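Side-chain contact in V-type ATP synthase alpha chain (Nanoarchaeum equitans Kin4-M, PDB 5BN3), which forms the A subunit of a V-type ATP synthase complex and carries a P-loop domain with bound ADP in this model: residues L232-A237 with T258-E263. Residues are numbered along the deposited sequence; the frame is centred on the assembly and turned at random.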
ATOM      1  N   LEU A 232     -17.838  13.732 -23.861  1.00 29.78           N
ATOM      2  CA  LEU A 232     -18.686  12.590 -24.190  1.00 28.41           C
ATOM      3  C   LEU A 232     -20.103  12.782 -23.670  1.00 33.41           C
ATOM      4  O   LEU A 232     -21.067  12.530 -24.386  1.00 32.41           O
ATOM      5  CB  LEU A 232     -18.098  11.288 -23.639  1.00 27.68           C
ATOM      6  CG  LEU A 232     -18.887  10.036 -24.035  1.00 32.26           C
ATOM      7  CD1 LEU A 232     -18.919   9.905 -25.543  1.00 51.21           C
ATOM      8  CD2 LEU A 232     -18.304   8.781 -23.411  1.00 39.12           C
ATOM      9  N   ASN A 233     -20.229  13.235 -22.427  1.00 32.08           N
ATOM     10  CA  ASN A 233     -21.546  13.492 -21.851  1.00 33.95           C
ATOM     11  C   ASN A 233     -22.273  14.642 -22.546  1.00 30.34           C
ATOM     12  O   ASN A 233     -23.491  14.589 -22.731  1.00 38.80           O
ATOM     13  CB  ASN A 233     -21.440  13.749 -20.345  1.00 33.60           C
ATOM     14  CG  ASN A 233     -21.551  12.475 -19.527  1.00 52.61           C
ATOM     15  OD1 ASN A 233     -22.651  12.049 -19.167  1.00 47.89           O
ATOM     16  ND2 ASN A 233     -20.413  11.859 -19.228  1.00 49.77           N
ATOM     17  N   GLN A 234     -21.524  15.675 -22.929  1.00 30.89           N
ATOM     18  CA  GLN A 234     -22.095  16.806 -23.658  1.00 35.06           C
ATOM     19  C   GLN A 234     -22.560  16.395 -25.052  1.00 36.38           C
ATOM     20  O   GLN A 234     -23.575  16.888 -25.541  1.00 35.32           O
ATOM     21  CB  GLN A 234     -21.089  17.960 -23.750  1.00 35.26           C
ATOM     22  CG  GLN A 234     -20.901  18.733 -22.447  1.00 44.68           C
ATOM     23  CD  GLN A 234     -19.861  19.835 -22.559  1.00 52.77           C
ATOM     24  OE1 GLN A 234     -19.104  19.898 -23.530  1.00 52.31           O
ATOM     25  NE2 GLN A 234     -19.820  20.710 -21.560  1.00 40.95           N
ATOM     26  N   GLN A 235     -21.807  15.501 -25.689  1.00 35.14           N
ATOM     27  CA  GLN A 235     -22.198  14.952 -26.986  1.00 35.76           C
ATOM     28  C   GLN A 235     -23.504  14.180 -26.881  1.00 33.14           C
ATOM     29  O   GLN A 235     -24.369  14.285 -27.747  1.00 35.48           O
ATOM     30  CB  GLN A 235     -21.105  14.035 -27.538  1.00 34.45           C
ATOM     31  CG  GLN A 235     -19.907  14.773 -28.103  1.00 42.23           C
ATOM     32  CD  GLN A 235     -20.285  15.732 -29.212  1.00 47.77           C
ATOM     33  OE1 GLN A 235     -20.346  16.944 -29.006  1.00 43.82           O
ATOM     34  NE2 GLN A 235     -20.535  15.194 -30.400  1.00 38.49           N
ATOM     35  N   ILE A 236     -23.632  13.392 -25.820  1.00 32.71           N
ATOM     36  CA  ILE A 236     -24.875  12.682 -25.556  1.00 30.44           C
ATOM     37  C   ILE A 236     -25.998  13.688 -25.305  1.00 39.81           C
ATOM     38  O   ILE A 236     -27.074  13.571 -25.876  1.00 36.09           O
ATOM     39  CB  ILE A 236     -24.736  11.724 -24.354  1.00 32.00           C
ATOM     40  CG1 ILE A 236     -23.701  10.637 -24.662  1.00 39.43           C
ATOM     41  CG2 ILE A 236     -26.073  11.095 -24.012  1.00 31.67           C
ATOM     42  CD1 ILE A 236     -23.400   9.723 -23.491  1.00 39.13           C
ATOM     43  N   ALA A 237     -25.736  14.687 -24.468  1.00 32.11           N
ATOM     44  CA  ALA A 237     -26.727  15.725 -24.188  1.00 35.52           C
ATOM     45  C   ALA A 237     -27.167  16.458 -25.459  1.00 38.39           C
ATOM     46  O   ALA A 237     -28.314  16.894 -25.564  1.00 35.39           O
ATOM     47  CB  ALA A 237     -26.183  16.704 -23.167  1.00 33.25           C
ATOM     48  N   THR A 258     -21.082  27.175 -18.775  1.00 34.35           N
ATOM     49  CA  THR A 258     -21.157  28.337 -19.655  1.00 36.84           C
ATOM     50  C   THR A 258     -21.062  27.930 -21.127  1.00 38.77           C
ATOM     51  O   THR A 258     -21.736  28.504 -21.983  1.00 38.21           O
ATOM     52  CB  THR A 258     -20.035  29.345 -19.334  1.00 39.62           C
ATOM     53  OG1 THR A 258     -19.994  29.584 -17.919  1.00 37.29           O
ATOM     54  CG2 THR A 258     -20.267  30.654 -20.062  1.00 39.42           C
ATOM     55  N   GLU A 259     -20.223  26.938 -21.413  1.00 36.20           N
ATOM     56  CA  GLU A 259     -20.073  26.409 -22.771  1.00 35.48           C
ATOM     57  C   GLU A 259     -21.402  25.901 -23.329  1.00 38.53           C
ATOM     58  O   GLU A 259     -21.754  26.187 -24.477  1.00 44.44           O
ATOM     59  CB  GLU A 259     -19.034  25.284 -22.787  1.00 42.31           C
ATOM     60  CG  GLU A 259     -19.107  24.368 -24.005  1.00 63.29           C
ATOM     61  CD  GLU A 259     -18.472  24.969 -25.249  1.00 83.89           C
ATOM     62  OE1 GLU A 259     -17.976  26.113 -25.178  1.00 81.66           O
ATOM     63  OE2 GLU A 259     -18.465  24.290 -26.299  1.00 85.47           O
ATOM     64  N   VAL A 260     -22.136  25.153 -22.511  1.00 32.68           N
ATOM     65  CA  VAL A 260     -23.446  24.646 -22.902  1.00 40.14           C
ATOM     66  C   VAL A 260     -24.415  25.799 -23.163  1.00 40.30           C
ATOM     67  O   VAL A 260     -25.157  25.787 -24.145  1.00 37.54           O
ATOM     68  CB  VAL A 260     -24.024  23.706 -21.826  1.00 43.92           C
ATOM     69  CG1 VAL A 260     -25.430  23.275 -22.194  1.00 44.83           C
ATOM     70  CG2 VAL A 260     -23.130  22.491 -21.648  1.00 39.06           C
ATOM     71  N   LEU A 261     -24.390  26.801 -22.287  1.00 41.30           N
ATOM     72  CA  LEU A 261     -25.226  27.990 -22.438  1.00 43.31           C
ATOM     73  C   LEU A 261     -24.936  28.731 -23.740  1.00 37.04           C
ATOM     74  O   LEU A 261     -25.838  29.307 -24.347  1.00 41.92           O
ATOM     75  CB  LEU A 261     -25.022  28.942 -21.256  1.00 43.77           C
ATOM     76  CG  LEU A 261     -25.580  28.531 -19.894  1.00 42.49           C
ATOM     77  CD1 LEU A 261     -25.224  29.568 -18.835  1.00 41.60           C
ATOM     78  CD2 LEU A 261     -27.081  28.361 -19.978  1.00 45.60           C
ATOM     79  N   GLU A 262     -23.678  28.714 -24.167  1.00 35.32           N
ATOM     80  CA  GLU A 262     -23.265  29.431 -25.372  1.00 46.39           C
ATOM     81  C   GLU A 262     -23.572  28.672 -26.664  1.00 48.58           C
ATOM     82  O   GLU A 262     -23.929  29.279 -27.672  1.00 46.46           O
ATOM     83  CB  GLU A 262     -21.768  29.765 -25.316  1.00 43.29           C
ATOM     84  CG  GLU A 262     -21.389  30.839 -24.300  1.00 45.31           C
ATOM     85  CD  GLU A 262     -19.940  31.277 -24.424  1.00 64.34           C
ATOM     86  OE1 GLU A 262     -19.250  30.809 -25.356  1.00 52.93           O
ATOM     87  OE2 GLU A 262     -19.488  32.094 -23.591  1.00 44.04           O
ATOM     88  N   GLU A 263     -23.434  27.351 -26.628  1.00 44.17           N
ATOM     89  CA  GLU A 263     -23.478  26.540 -27.846  1.00 47.95           C
ATOM     90  C   GLU A 263     -24.845  25.930 -28.175  1.00 45.14           C
ATOM     91  O   GLU A 263     -25.259  25.926 -29.332  1.00 45.72           O
ATOM     92  CB  GLU A 263     -22.410  25.442 -27.787  1.00 48.15           C
ATOM     93  CG  GLU A 263     -20.985  25.974 -27.737  1.00 59.69           C
ATOM     94  CD  GLU A 263     -20.605  26.730 -28.993  1.00 84.39           C
ATOM     95  OE1 GLU A 263     -21.002  26.292 -30.092  1.00 83.85           O
ATOM     96  OE2 GLU A 263     -19.912  27.764 -28.881  1.00 80.55           O
TER
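Gln-234 and Val-260 make the principal touch between helices 229-239 and 254-263, and they illustrate how two helices packed on one sheet can meet through a single long side chain. Only 87 Å² is buried here, and the CA atoms of this pair still stand 8.0 Å apart. Gln-234 spans much of that gap: its chain is extended beyond CG (chi2 178°), which carries the terminal amide toward the second helix. There Gln-234 NE2 lies 3.8 Å from Val-260 CG2. The methyl sits over the face of the amide near NE2; having no acceptor to offer, it makes a van der Waals contact. On Val-260, CG2 is the branch anti to the carbonyl carbon, and it is the one offered to the glutamine, while CG1 lies anti to the backbone N (chi1 175°).

Glu-259 adds a looser flank, reaching the amide by its CG, 4.5 Å from Gln-234 NE2, and no hydrogen bond joins the two segments.

The next shell sets both helices on the sheet. Gln-234 and Ala-237 rest on Tyr-247 of strand 244-250, whereas Val-260 packs on Leu-282 of the adjacent, parallel strand 280-285. Asn-233 has both ends of its amide bonded, OD1 to Asn-318 ND2 and ND2 to the carbonyl of Lys-229, one turn earlier in the same helix. Farther out, Glu-262 OE2 accepts a hydrogen bond from the backbone N of Val-106 of the NEQ263 chain, tying the second helix to a neighbouring subunit.

The Gln-234 side chain lies about 7 Å from the bound ADP. Helix 229-239 begins within the ADP-binding Walker A motif, whose Lys-229 and Thr-230 form its first turn. Strand 218-222, the loop on ADP and this helix make the strand-loop-helix that marks the P-loop NTPase fold, and the two neighbouring helices on the parallel strands belong to its alpha/beta core.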